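Local structure of tryptophan synthase alpha chain (Chlamydia trachomatis, 6V82) at residues Asn99-Arg104 and Asn118-Ile123; Asp107-Leu112 and Val144-Ile149; Leu125-Ser130 and Pro136-Leu141; Asp140-Gly145 and Gln165-Gly170. The protein probably catalyses the aldol cleavage of indoleglycerol phosphate to indole and glyceraldehyde 3-phosphate, as the alpha subunit of tryptophan synthase. All coordinates share one frame; numbering follows the deposited sequence.

Contact 1 (Asn99-Arg104 and Asn118-Ile123); sequences NPLLQR and NGVCVI
Leu-101 carries its CG beside the backbone N and trans to the carbonyl carbon (chi1 -65°), which, with chi2 extended, sets CD1 against strand 119-122. Val-120 answers with CG1, the methyl that lies trans to its own backbone N (chi1 172°). Leu-101 CD1 and Val-120 CG1 are 4.0 Å apart. The two side chains run antiparallel alongside each other rather than meeting end on. Val-122 comes from the same face of the strand, two residues on. Its CG2 lies 4.3 Å from Leu-101 CD1. One leucine methyl therefore touches both valines.

The protein belongs to the TIM-barrel clan, and the parallel strand 119-122 is one stave of the barrel. Val-120 and Val-122 point outward to the helical layer. Cys-121, between them, turns the other way and packs on Ile-93 and Ile-149 of the two flanking strands.

Around the end of helix 98-102 there is a polar side as well. Gln-103 NE2 donates to Asn-99 OD1 at 2.9 Å, with an N-H...O angle of 158°. The donor stands above the carbonyl plane of Asn-99 but close to the amide plane of Gln-103. Both amides also hydrogen-bond to the backbone of a neighbouring protein chain, and Leu-102 packs on an apolar side chain of that chain.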
loop_
_atom_site.group_PDB
_atom_site.type_symbol
_atom_site.label_atom_id
_atom_site.label_comp_id
_atom_site.label_asym_id
_atom_site.label_seq_id
_atom_site.Cartn_x
_atom_site.Cartn_y
_atom_site.Cartn_z
ATOM N N ASN A 99 15.217 -24.002 28.789
ATOM C CA ASN A 99 13.786 -24.239 28.977
ATOM C C ASN A 99 13.419 -25.710 29.173
ATOM O O ASN A 99 12.610 -26.000 30.071
ATOM C CB ASN A 99 12.996 -23.632 27.818
ATOM C CG ASN A 99 11.535 -23.483 28.157
ATOM O OD1 ASN A 99 11.185 -22.771 29.103
ATOM N ND2 ASN A 99 10.667 -24.164 27.409
ATOM N N PRO A 100 13.936 -26.670 28.396
ATOM C CA PRO A 100 13.582 -28.073 28.677
ATOM C C PRO A 100 13.943 -28.520 30.091
ATOM O O PRO A 100 13.314 -29.453 30.609
ATOM C CB PRO A 100 14.369 -28.849 27.611
ATOM C CG PRO A 100 14.527 -27.856 26.502
ATOM C CD PRO A 100 14.793 -26.567 27.202
ATOM N N LEU A 101 14.939 -27.893 30.728
ATOM C CA LEU A 101 15.241 -28.224 32.115
ATOM C C LEU A 101 14.451 -27.355 33.078
ATOM O O LEU A 101 14.008 -27.845 34.121
ATOM C CB LEU A 101 16.746 -28.110 32.383
ATOM C CG LEU A 101 17.570 -29.133 31.581
ATOM C CD1 LEU A 101 19.064 -28.849 31.605
ATOM C CD2 LEU A 101 17.309 -30.531 32.113
ATOM N N LEU A 102 14.216 -26.088 32.726
ATOM C CA LEU A 102 13.358 -25.237 33.549
ATOM C C LEU A 102 11.949 -25.807 33.681
ATOM O O LEU A 102 11.297 -25.619 34.713
ATOM C CB LEU A 102 13.307 -23.828 32.957
ATOM C CG LEU A 102 12.306 -22.839 33.549
ATOM C CD1 LEU A 102 12.650 -22.498 34.987
ATOM C CD2 LEU A 102 12.254 -21.587 32.687
ATOM N N GLN A 103 11.459 -26.500 32.651
ATOM C CA GLN A 103 10.118 -27.067 32.683
ATOM C C GLN A 103 10.057 -28.391 33.435
ATOM O O GLN A 103 8.953 -28.884 33.689
ATOM C CB GLN A 103 9.593 -27.272 31.260
ATOM C CG GLN A 103 9.527 -26.019 30.437
ATOM C CD GLN A 103 8.717 -24.941 31.118
ATOM O OE1 GLN A 103 7.684 -25.214 31.739
ATOM N NE2 GLN A 103 9.183 -23.710 31.017
ATOM N N ARG A 104 11.203 -28.986 33.767
ATOM C CA ARG A 104 11.251 -30.156 34.632
ATOM C C ARG A 104 11.383 -29.684 36.081
ATOM O O ARG A 104 11.295 -28.492 36.379
ATOM C CB ARG A 104 12.398 -31.078 34.214
ATOM C CG ARG A 104 12.364 -31.525 32.753
ATOM C CD ARG A 104 11.492 -32.768 32.533
ATOM N NE ARG A 104 10.111 -32.613 33.003
ATOM C CZ ARG A 104 9.122 -32.085 32.282
ATOM N NH1 ARG A 104 7.904 -31.990 32.792
ATOM N NH2 ARG A 104 9.352 -31.645 31.049
ATOM N N ASN A 118 26.721 -36.730 34.464
ATOM C CA ASN A 118 27.680 -36.203 35.426
ATOM C C ASN A 118 27.796 -34.694 35.417
ATOM O O ASN A 118 28.112 -34.103 36.451
ATOM C CB ASN A 118 29.073 -36.789 35.167
ATOM C CG ASN A 118 29.048 -38.298 35.067
ATOM O OD1 ASN A 118 29.261 -38.854 33.989
ATOM N ND2 ASN A 118 28.750 -38.974 36.187
ATOM N N GLY A 119 27.581 -34.057 34.282
ATOM C CA GLY A 119 27.645 -32.614 34.209
ATOM C C GLY A 119 26.514 -32.109 33.354
ATOM O O GLY A 119 25.983 -32.826 32.500
ATOM N N VAL A 120 26.141 -30.859 33.595
ATOM C CA VAL A 120 25.100 -30.194 32.827
ATOM C C VAL A 120 25.656 -28.870 32.336
ATOM O O VAL A 120 26.184 -28.076 33.123
ATOM C CB VAL A 120 23.812 -29.991 33.648
ATOM C CG1 VAL A 120 22.835 -29.126 32.882
ATOM C CG2 VAL A 120 23.172 -31.358 33.970
ATOM N N CYS A 121 25.575 -28.655 31.034
ATOM C CA CYS A 121 25.990 -27.408 30.400
ATOM C C CYS A 121 24.748 -26.734 29.824
ATOM O O CYS A 121 24.091 -27.284 28.929
ATOM C CB CYS A 121 27.026 -27.678 29.311
ATOM S SG CYS A 121 27.645 -26.188 28.499
ATOM N N VAL A 122 24.395 -25.572 30.359
ATOM C CA VAL A 122 23.216 -24.849 29.903
ATOM C C VAL A 122 23.704 -23.619 29.147
ATOM O O VAL A 122 24.221 -22.666 29.754
ATOM C CB VAL A 122 22.278 -24.485 31.056
ATOM C CG1 VAL A 122 20.970 -23.953 30.497
ATOM C CG2 VAL A 122 22.003 -25.707 31.882
ATOM N N ILE A 123 23.525 -23.644 27.817
ATOM C CA ILE A 123 24.233 -22.712 26.936
ATOM C C ILE A 123 23.650 -21.305 27.022
ATOM O O ILE A 123 24.363 -20.322 26.783
ATOM C CB ILE A 123 24.239 -23.237 25.485
ATOM C CG1 ILE A 123 25.213 -22.431 24.621
ATOM C CG2 ILE A 123 22.852 -23.193 24.883
ATOM C CD1 ILE A 123 26.672 -22.649 24.969
#

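Contact 2 (Asp107-Leu112 and Val144-Ile149); sequences DYLRRL and VGLDPI
Leu-109 and Arg-110 of helix 106-115 make an apolar, partly buried contact with Val-144 and Leu-146. It sits on the outer layer of the barrel, where helix 136-144 ends and the chain turns into strand 147-153. The backbones come close here, with the CA atoms of Arg-110 and Val-144 5.9 Å apart.

Val-144 fits between two residues of the helix. Its CG1 lies 3.6 Å from Arg-110 CG, and the two side chains lie roughly perpendicular. CG2 of Val-144 takes the position between its backbone N and carbonyl carbon (chi1 -49°). That places CG2 4.2 Å from Leu-109 CB. Arg-110 uses the aliphatic base of its chain for this contact.

Leu-146 reaches the same turn of the helix from farther along the chain. Its CD1 is 3.8 Å from Leu-109 O and 4.3 Å from Leu-109 CB. Leu-146 also packs on Ile-117 and Leu-141.

Gly-145 separates the two apolar residues. It ends helix 136-144 in a Schellman motif, with a positive phi of 89° and two bonds back into the last turn. The reversal lets Val-144 and Leu-146 both face helix 106-115.

Another side of helix 106-115 meets helix 73-84. There Arg-111 forms a salt bridge with Glu-74.

The chemistry across the contact is van der Waals. Methyl and methylene groups meet, with one methyl against a carbonyl, and the charge of Arg-110 takes no direct part between these segments.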
loop_
_atom_site.group_PDB
_atom_site.type_symbol
_atom_site.label_atom_id
_atom_site.label_comp_id
_atom_site.label_asym_id
_atom_site.label_seq_id
_atom_site.Cartn_x
_atom_site.Cartn_y
_atom_site.Cartn_z
ATOM N N ASP A 107 13.343 -33.259 40.931
ATOM C CA ASP A 107 13.379 -34.716 40.893
ATOM C C ASP A 107 13.917 -35.219 39.563
ATOM O O ASP A 107 14.601 -36.245 39.510
ATOM C CB ASP A 107 11.994 -35.295 41.158
ATOM C CG ASP A 107 11.997 -36.807 41.119
ATOM O OD1 ASP A 107 12.500 -37.433 42.087
ATOM O OD2 ASP A 107 11.527 -37.365 40.102
ATOM N N TYR A 108 13.621 -34.513 38.473
ATOM C CA TYR A 108 14.154 -34.937 37.187
ATOM C C TYR A 108 15.670 -34.817 37.164
ATOM O O TYR A 108 16.356 -35.650 36.562
ATOM C CB TYR A 108 13.530 -34.127 36.060
ATOM C CG TYR A 108 13.980 -34.586 34.697
ATOM C CD1 TYR A 108 13.467 -35.747 34.133
ATOM C CD2 TYR A 108 14.938 -33.867 33.979
ATOM C CE1 TYR A 108 13.887 -36.174 32.881
ATOM C CE2 TYR A 108 15.359 -34.284 32.733
ATOM C CZ TYR A 108 14.827 -35.435 32.194
ATOM O OH TYR A 108 15.237 -35.847 30.953
ATOM N N LEU A 109 16.214 -33.794 37.828
ATOM C CA LEU A 109 17.667 -33.676 37.916
ATOM C C LEU A 109 18.272 -34.877 38.634
ATOM O O LEU A 109 19.284 -35.432 38.185
ATOM C CB LEU A 109 18.048 -32.381 38.627
ATOM C CG LEU A 109 17.715 -31.101 37.865
ATOM C CD1 LEU A 109 18.167 -29.897 38.669
ATOM C CD2 LEU A 109 18.340 -31.106 36.461
ATOM N N ARG A 110 17.662 -35.292 39.749
ATOM C CA ARG A 110 18.096 -36.502 40.435
ATOM C C ARG A 110 17.997 -37.718 39.528
ATOM O O ARG A 110 18.905 -38.560 39.514
ATOM C CB ARG A 110 17.275 -36.723 41.706
ATOM C CG ARG A 110 17.713 -35.840 42.858
ATOM C CD ARG A 110 17.011 -36.199 44.146
ATOM N NE ARG A 110 15.602 -35.842 44.077
ATOM C CZ ARG A 110 15.059 -34.849 44.764
ATOM N NH1 ARG A 110 13.760 -34.584 44.633
ATOM N NH2 ARG A 110 15.818 -34.135 45.592
ATOM N N ARG A 111 16.911 -37.829 38.757
ATOM C CA ARG A 111 16.789 -38.959 37.841
ATOM C C ARG A 111 17.883 -38.932 36.778
ATOM O O ARG A 111 18.378 -39.991 36.371
ATOM C CB ARG A 111 15.391 -38.977 37.207
ATOM C CG ARG A 111 14.258 -39.268 38.206
ATOM C CD ARG A 111 12.871 -39.105 37.561
ATOM N NE ARG A 111 12.552 -40.238 36.692
ATOM C CZ ARG A 111 11.922 -40.153 35.519
ATOM N NH1 ARG A 111 11.542 -38.965 35.035
ATOM N NH2 ARG A 111 11.692 -41.267 34.817
ATOM N N LEU A 112 18.296 -37.743 36.337
ATOM C CA LEU A 112 19.403 -37.652 35.385
ATOM C C LEU A 112 20.700 -38.166 36.004
ATOM O O LEU A 112 21.414 -38.982 35.405
ATOM C CB LEU A 112 19.581 -36.211 34.921
ATOM C CG LEU A 112 18.627 -35.627 33.887
ATOM C CD1 LEU A 112 18.846 -34.117 33.840
ATOM C CD2 LEU A 112 18.862 -36.254 32.520
ATOM N N VAL A 144 22.074 -31.875 43.878
ATOM C CA VAL A 144 21.931 -33.276 43.508
ATOM C C VAL A 144 23.241 -33.904 43.057
ATOM O O VAL A 144 23.253 -35.091 42.709
ATOM C CB VAL A 144 20.852 -33.455 42.420
ATOM C CG1 VAL A 144 19.578 -32.714 42.809
ATOM C CG2 VAL A 144 21.365 -32.985 41.084
ATOM N N GLY A 145 24.345 -33.157 43.054
ATOM C CA GLY A 145 25.640 -33.718 42.713
ATOM C C GLY A 145 26.015 -33.683 41.245
ATOM O O GLY A 145 26.954 -34.387 40.845
ATOM N N LEU A 146 25.313 -32.907 40.426
ATOM C CA LEU A 146 25.704 -32.712 39.043
ATOM C C LEU A 146 26.664 -31.535 38.956
ATOM O O LEU A 146 26.544 -30.558 39.702
ATOM C CB LEU A 146 24.482 -32.462 38.160
ATOM C CG LEU A 146 23.464 -33.592 38.055
ATOM C CD1 LEU A 146 22.156 -33.075 37.475
ATOM C CD2 LEU A 146 24.016 -34.718 37.203
ATOM N N ASP A 147 27.629 -31.637 38.042
ATOM C CA ASP A 147 28.600 -30.568 37.840
ATOM C C ASP A 147 28.059 -29.550 36.846
ATOM O O ASP A 147 27.820 -29.907 35.683
ATOM C CB ASP A 147 29.916 -31.120 37.325
ATOM C CG ASP A 147 30.680 -31.878 38.380
ATOM O OD1 ASP A 147 30.339 -31.728 39.573
ATOM O OD2 ASP A 147 31.621 -32.615 38.015
ATOM N N PRO A 148 27.861 -28.293 37.242
ATOM C CA PRO A 148 27.508 -27.255 36.262
ATOM C C PRO A 148 28.724 -26.891 35.418
ATOM O O PRO A 148 29.761 -26.474 35.943
ATOM C CB PRO A 148 27.046 -26.082 37.134
ATOM C CG PRO A 148 26.959 -26.616 38.542
ATOM C CD PRO A 148 27.909 -27.762 38.613
ATOM N N ILE A 149 28.595 -27.059 34.103
ATOM C CA ILE A 149 29.683 -26.825 33.159
ATOM C C ILE A 149 29.467 -25.452 32.537
ATOM O O ILE A 149 28.559 -25.266 31.719
ATOM C CB ILE A 149 29.739 -27.913 32.082
ATOM C CG1 ILE A 149 29.681 -29.297 32.710
ATOM C CG2 ILE A 149 31.016 -27.795 31.295
ATOM C CD1 ILE A 149 30.861 -29.597 33.620
#

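Contact 3 (Leu125-Ser130 and Pro136-Leu141); sequences LPAPLS and PFFEDL
Leu-125 is the bump of this contact, and the hollow lies between Phe-137 and Phe-138 on the first turn of helix 136-144. Its CG stands trans to the backbone N (chi1 -177°), which carries CD2 into the notch. Leu-125 CD2 is 3.9 Å from Phe-137 CB. Roughly at right angles to that, it sits over a face of the Phe-138 ring as a CH-pi contact. Leu-125 CD2 is 4.3 Å from the ring centroid of Phe-138 and 21° off the normal, displaced toward the rim.

The loop also wraps the end of that ring. Leu-125 O approaches Phe-138 CZ at 3.4 Å. Ala-127 comes in at the edge, near the ring plane, with its CA 3.8 Å from Phe-138 CE2. Phe-138 is thus met over a face by leucine and at the rim by backbone.

Beyond the two segments, Phe-138 packs on Pro-148 and Leu-150, while Tyr-98 meets Phe-137 edge-to-face. An aromatic side chain of a neighbouring protein chain packs on Leu-125.

The arrangement belongs to a beta-alpha unit of the TIM-barrel fold, in which the loop after strand 119-122 folds back on the helix it leads into.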
loop_
_atom_site.group_PDB
_atom_site.type_symbol
_atom_site.label_atom_id
_atom_site.label_comp_id
_atom_site.label_asym_id
_atom_site.label_seq_id
_atom_site.Cartn_x
_atom_site.Cartn_y
_atom_site.Cartn_z
ATOM N N LEU A 125 21.974 -20.096 29.906
ATOM C CA LEU A 125 21.799 -19.689 31.301
ATOM C C LEU A 125 23.134 -19.213 31.848
ATOM O O LEU A 125 23.915 -20.014 32.380
ATOM C CB LEU A 125 21.248 -20.828 32.155
ATOM C CG LEU A 125 20.959 -20.451 33.614
ATOM C CD1 LEU A 125 19.834 -19.438 33.709
ATOM C CD2 LEU A 125 20.642 -21.688 34.427
ATOM N N PRO A 126 23.445 -17.926 31.739
ATOM C CA PRO A 126 24.708 -17.429 32.299
ATOM C C PRO A 126 24.672 -17.366 33.824
ATOM O O PRO A 126 23.615 -17.208 34.443
ATOM C CB PRO A 126 24.840 -16.029 31.683
ATOM C CG PRO A 126 23.439 -15.621 31.385
ATOM C CD PRO A 126 22.707 -16.878 31.006
ATOM N N ALA A 127 25.852 -17.501 34.427
ATOM C CA ALA A 127 25.990 -17.311 35.863
ATOM C C ALA A 127 25.491 -15.922 36.242
ATOM O O ALA A 127 25.616 -14.981 35.457
ATOM C CB ALA A 127 27.446 -17.472 36.297
ATOM N N PRO A 128 24.908 -15.764 37.425
ATOM C CA PRO A 128 24.290 -14.478 37.762
ATOM C C PRO A 128 25.320 -13.359 37.789
ATOM O O PRO A 128 26.503 -13.573 38.069
ATOM C CB PRO A 128 23.679 -14.724 39.145
ATOM C CG PRO A 128 23.509 -16.212 39.228
ATOM C CD PRO A 128 24.681 -16.776 38.469
ATOM N N LEU A 129 24.854 -12.150 37.475
ATOM C CA LEU A 129 25.778 -11.030 37.348
ATOM C C LEU A 129 26.124 -10.420 38.704
ATOM O O LEU A 129 27.299 -10.146 38.973
ATOM C CB LEU A 129 25.194 -9.980 36.404
ATOM C CG LEU A 129 26.172 -8.908 35.920
ATOM C CD1 LEU A 129 27.570 -9.487 35.720
ATOM C CD2 LEU A 129 25.664 -8.279 34.627
ATOM N N SER A 130 25.138 -10.205 39.572
ATOM C CA SER A 130 25.425 -9.630 40.882
ATOM C C SER A 130 26.113 -10.649 41.776
ATOM O O SER A 130 25.767 -11.832 41.774
ATOM C CB SER A 130 24.147 -9.140 41.563
ATOM O OG SER A 130 24.421 -8.694 42.885
ATOM N N PRO A 136 18.831 -20.250 40.890
ATOM C CA PRO A 136 18.084 -21.417 41.374
ATOM C C PRO A 136 18.533 -22.697 40.711
ATOM O O PRO A 136 18.716 -23.709 41.402
ATOM C CB PRO A 136 16.616 -21.073 41.055
ATOM C CG PRO A 136 16.634 -19.769 40.317
ATOM C CD PRO A 136 17.951 -19.110 40.588
ATOM N N PHE A 137 18.787 -22.666 39.400
ATOM C CA PHE A 137 19.086 -23.911 38.704
ATOM C C PHE A 137 20.495 -24.413 39.013
ATOM O O PHE A 137 20.700 -25.623 39.175
ATOM C CB PHE A 137 18.890 -23.748 37.204
ATOM C CG PHE A 137 18.986 -25.040 36.457
ATOM C CD1 PHE A 137 17.924 -25.947 36.477
ATOM C CD2 PHE A 137 20.145 -25.372 35.769
ATOM C CE1 PHE A 137 18.012 -27.156 35.798
ATOM C CE2 PHE A 137 20.250 -26.581 35.093
ATOM C CZ PHE A 137 19.182 -27.475 35.103
ATOM N N PHE A 138 21.484 -23.518 39.089
ATOM C CA PHE A 138 22.830 -23.984 39.417
ATOM C C PHE A 138 22.876 -24.514 40.842
ATOM O O PHE A 138 23.576 -25.491 41.131
ATOM C CB PHE A 138 23.864 -22.869 39.232
ATOM C CG PHE A 138 24.121 -22.508 37.800
ATOM C CD1 PHE A 138 24.118 -23.476 36.815
ATOM C CD2 PHE A 138 24.352 -21.188 37.438
ATOM C CE1 PHE A 138 24.348 -23.135 35.498
ATOM C CE2 PHE A 138 24.584 -20.846 36.126
ATOM C CZ PHE A 138 24.581 -21.822 35.155
ATOM N N GLU A 139 22.134 -23.876 41.745
ATOM C CA GLU A 139 21.991 -24.416 43.089
ATOM C C GLU A 139 21.398 -25.818 43.033
ATOM O O GLU A 139 21.915 -26.749 43.660
ATOM C CB GLU A 139 21.125 -23.480 43.930
ATOM C CG GLU A 139 21.666 -23.223 45.321
ATOM C CD GLU A 139 22.954 -22.418 45.317
ATOM O OE1 GLU A 139 22.955 -21.292 44.765
ATOM O OE2 GLU A 139 23.963 -22.917 45.868
ATOM N N ASP A 140 20.340 -25.991 42.234
ATOM C CA ASP A 140 19.690 -27.293 42.099
ATOM C C ASP A 140 20.658 -28.355 41.586
ATOM O O ASP A 140 20.615 -29.507 42.038
ATOM C CB ASP A 140 18.475 -27.182 41.172
ATOM C CG ASP A 140 17.252 -26.538 41.850
ATOM O OD1 ASP A 140 17.370 -26.032 42.989
ATOM O OD2 ASP A 140 16.161 -26.539 41.231
ATOM N N LEU A 141 21.533 -27.992 40.638
ATOM C CA LEU A 141 22.537 -28.932 40.138
ATOM C C LEU A 141 23.475 -29.365 41.254
ATOM O O LEU A 141 23.733 -30.564 41.439
ATOM C CB LEU A 141 23.350 -28.306 39.005
ATOM C CG LEU A 141 22.716 -28.149 37.626
ATOM C CD1 LEU A 141 23.779 -27.689 36.631
ATOM C CD2 LEU A 141 22.086 -29.441 37.165
#

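Contact 4 (Asp140-Gly145 and Gln165-Gly170); sequences DLLAVG and QEYARG
Leu-142 projects from helix 136-144 and places its two methyls against Arg-169 and Tyr-167. CD2 of Leu-142 lies over one face of the Arg-169 guanidinium, 3.7 Å above the plane and offset toward its rim. It also touches the aliphatic part of the arginine, with Leu-142 CD2 3.9 Å from Arg-169 CG. The other methyl, Leu-142 CD1, is 3.7 Å from Arg-169 NH2. The same methyl meets the Tyr-167 ring at its edge, 4.1 Å from Tyr-167 CD1. Leu-142 comes across both partners, nearly square to each.

The next shell fixes the arginine. Its chain bends at chi2 (-70°) and brings NH1 back to the backbone of the residues before it, just past the end of helix 158-167. Arg-169 NH1 donates to Glu-166 O at 2.9 Å and to Ala-168 O at 3.0 Å. The bond to Ala-168 is the straighter, at 166° against 151°, and its acceptor lies in the guanidinium plane.

Farther out, the hydroxyl of Tyr-167 is hydrogen-bonded to Glu-139 OE1 and to Ser-135 N. Its ring meets that of Phe-138. The backbone of Arg-169 is hydrogen-bonded to that of Pro-148 in strand 147-153.

Two carbonyls hold one nitrogen, so rotation of the guanidinium is probably restricted and its flat face stays presented to the leucine. The positive charge probably also suits the carbonyl end of helix 158-167.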
loop_
_atom_site.group_PDB
_atom_site.type_symbol
_atom_site.label_atom_id
_atom_site.label_comp_id
_atom_site.label_asym_id
_atom_site.label_seq_id
_atom_site.Cartn_x
_atom_site.Cartn_y
_atom_site.Cartn_z
ATOM N N ASP A 140 20.340 -25.991 42.234
ATOM C CA ASP A 140 19.690 -27.293 42.099
ATOM C C ASP A 140 20.658 -28.355 41.586
ATOM O O ASP A 140 20.615 -29.507 42.038
ATOM C CB ASP A 140 18.475 -27.182 41.172
ATOM C CG ASP A 140 17.252 -26.538 41.850
ATOM O OD1 ASP A 140 17.370 -26.032 42.989
ATOM O OD2 ASP A 140 16.161 -26.539 41.231
ATOM N N LEU A 141 21.533 -27.992 40.638
ATOM C CA LEU A 141 22.537 -28.932 40.138
ATOM C C LEU A 141 23.475 -29.365 41.254
ATOM O O LEU A 141 23.733 -30.564 41.439
ATOM C CB LEU A 141 23.350 -28.306 39.005
ATOM C CG LEU A 141 22.716 -28.149 37.626
ATOM C CD1 LEU A 141 23.779 -27.689 36.631
ATOM C CD2 LEU A 141 22.086 -29.441 37.165
ATOM N N LEU A 142 24.002 -28.393 42.003
ATOM C CA LEU A 142 24.913 -28.709 43.095
ATOM C C LEU A 142 24.232 -29.571 44.140
ATOM O O LEU A 142 24.845 -30.488 44.691
ATOM C CB LEU A 142 25.434 -27.426 43.727
ATOM C CG LEU A 142 26.411 -26.648 42.862
ATOM C CD1 LEU A 142 26.962 -25.477 43.646
ATOM C CD2 LEU A 142 27.518 -27.571 42.423
ATOM N N ALA A 143 22.951 -29.300 44.409
ATOM C CA ALA A 143 22.239 -30.014 45.464
ATOM C C ALA A 143 22.123 -31.501 45.159
ATOM O O ALA A 143 22.087 -32.318 46.086
ATOM C CB ALA A 143 20.852 -29.402 45.671
ATOM N N VAL A 144 22.074 -31.875 43.878
ATOM C CA VAL A 144 21.931 -33.276 43.508
ATOM C C VAL A 144 23.241 -33.904 43.057
ATOM O O VAL A 144 23.253 -35.091 42.709
ATOM C CB VAL A 144 20.852 -33.455 42.420
ATOM C CG1 VAL A 144 19.578 -32.714 42.809
ATOM C CG2 VAL A 144 21.365 -32.985 41.084
ATOM N N GLY A 145 24.345 -33.157 43.054
ATOM C CA GLY A 145 25.640 -33.718 42.713
ATOM C C GLY A 145 26.015 -33.683 41.245
ATOM O O GLY A 145 26.954 -34.387 40.845
ATOM N N GLN A 165 33.082 -18.829 39.370
ATOM C CA GLN A 165 33.843 -19.712 40.250
ATOM C C GLN A 165 32.960 -20.345 41.316
ATOM O O GLN A 165 33.219 -21.475 41.750
ATOM C CB GLN A 165 34.980 -18.930 40.900
ATOM C CG GLN A 165 35.888 -19.743 41.776
ATOM C CD GLN A 165 37.065 -18.933 42.235
ATOM O OE1 GLN A 165 37.346 -17.865 41.686
ATOM N NE2 GLN A 165 37.763 -19.423 43.249
ATOM N N GLU A 166 31.916 -19.635 41.747
ATOM C CA GLU A 166 30.980 -20.179 42.725
ATOM C C GLU A 166 30.367 -21.490 42.243
ATOM O O GLU A 166 30.373 -22.494 42.965
ATOM C CB GLU A 166 29.890 -19.149 43.014
ATOM C CG GLU A 166 28.850 -19.592 44.022
ATOM C CD GLU A 166 29.162 -19.115 45.425
ATOM O OE1 GLU A 166 30.359 -19.077 45.795
ATOM O OE2 GLU A 166 28.204 -18.766 46.150
ATOM N N TYR A 167 29.846 -21.507 41.013
ATOM C CA TYR A 167 29.057 -22.635 40.533
ATOM C C TYR A 167 29.819 -23.613 39.642
ATOM O O TYR A 167 29.346 -24.741 39.453
ATOM C CB TYR A 167 27.825 -22.122 39.775
ATOM C CG TYR A 167 26.870 -21.349 40.659
ATOM C CD1 TYR A 167 26.208 -21.981 41.706
ATOM C CD2 TYR A 167 26.634 -19.993 40.455
ATOM C CE1 TYR A 167 25.337 -21.288 42.523
ATOM C CE2 TYR A 167 25.761 -19.287 41.272
ATOM C CZ TYR A 167 25.117 -19.943 42.303
ATOM O OH TYR A 167 24.242 -19.272 43.120
ATOM N N ALA A 168 30.973 -23.236 39.102
ATOM C CA ALA A 168 31.671 -24.113 38.170
ATOM C C ALA A 168 32.223 -25.342 38.880
ATOM O O ALA A 168 32.795 -25.247 39.968
ATOM C CB ALA A 168 32.805 -23.365 37.471
ATOM N N ARG A 169 32.033 -26.503 38.257
ATOM C CA ARG A 169 32.597 -27.766 38.716
ATOM C C ARG A 169 33.044 -28.563 37.500
ATOM O O ARG A 169 32.605 -28.314 36.375
ATOM C CB ARG A 169 31.591 -28.609 39.527
ATOM C CG ARG A 169 30.975 -27.932 40.744
ATOM C CD ARG A 169 31.995 -27.734 41.850
ATOM N NE ARG A 169 31.351 -27.316 43.087
ATOM C CZ ARG A 169 31.165 -26.048 43.444
ATOM N NH1 ARG A 169 31.583 -25.066 42.654
ATOM N NH2 ARG A 169 30.560 -25.768 44.594
ATOM N N GLY A 170 33.911 -29.542 37.735
ATOM C CA GLY A 170 34.376 -30.395 36.657
ATOM C C GLY A 170 35.434 -29.767 35.765
ATOM O O GLY A 170 36.630 -30.044 35.921
#

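Contacts 1 and 2 meet in the barrel sheet, their centres about 9 Å apart. Val-120 O and Ile-149 N, 2.8 Å apart, probably form a hydrogen bond there between adjacent strands. Helix 136-144 joins the rest. Its Phe-137, from contact 3, packs on Leu-101 and Val-122 of contact 1. Val-144 and Gly-145, where that helix gives way to the loop, are shared by contacts 2 and 4. Contacts 3 and 4 have centres about 9 Å apart and share Asp-140 and Leu-141. Contact 1 lies nearest the predicted catalytic residues. The side chain of Val-120 is about 10 Å from that of Glu-44, and Val-122 is equally far from Asp-55. The other three lie away from these sites.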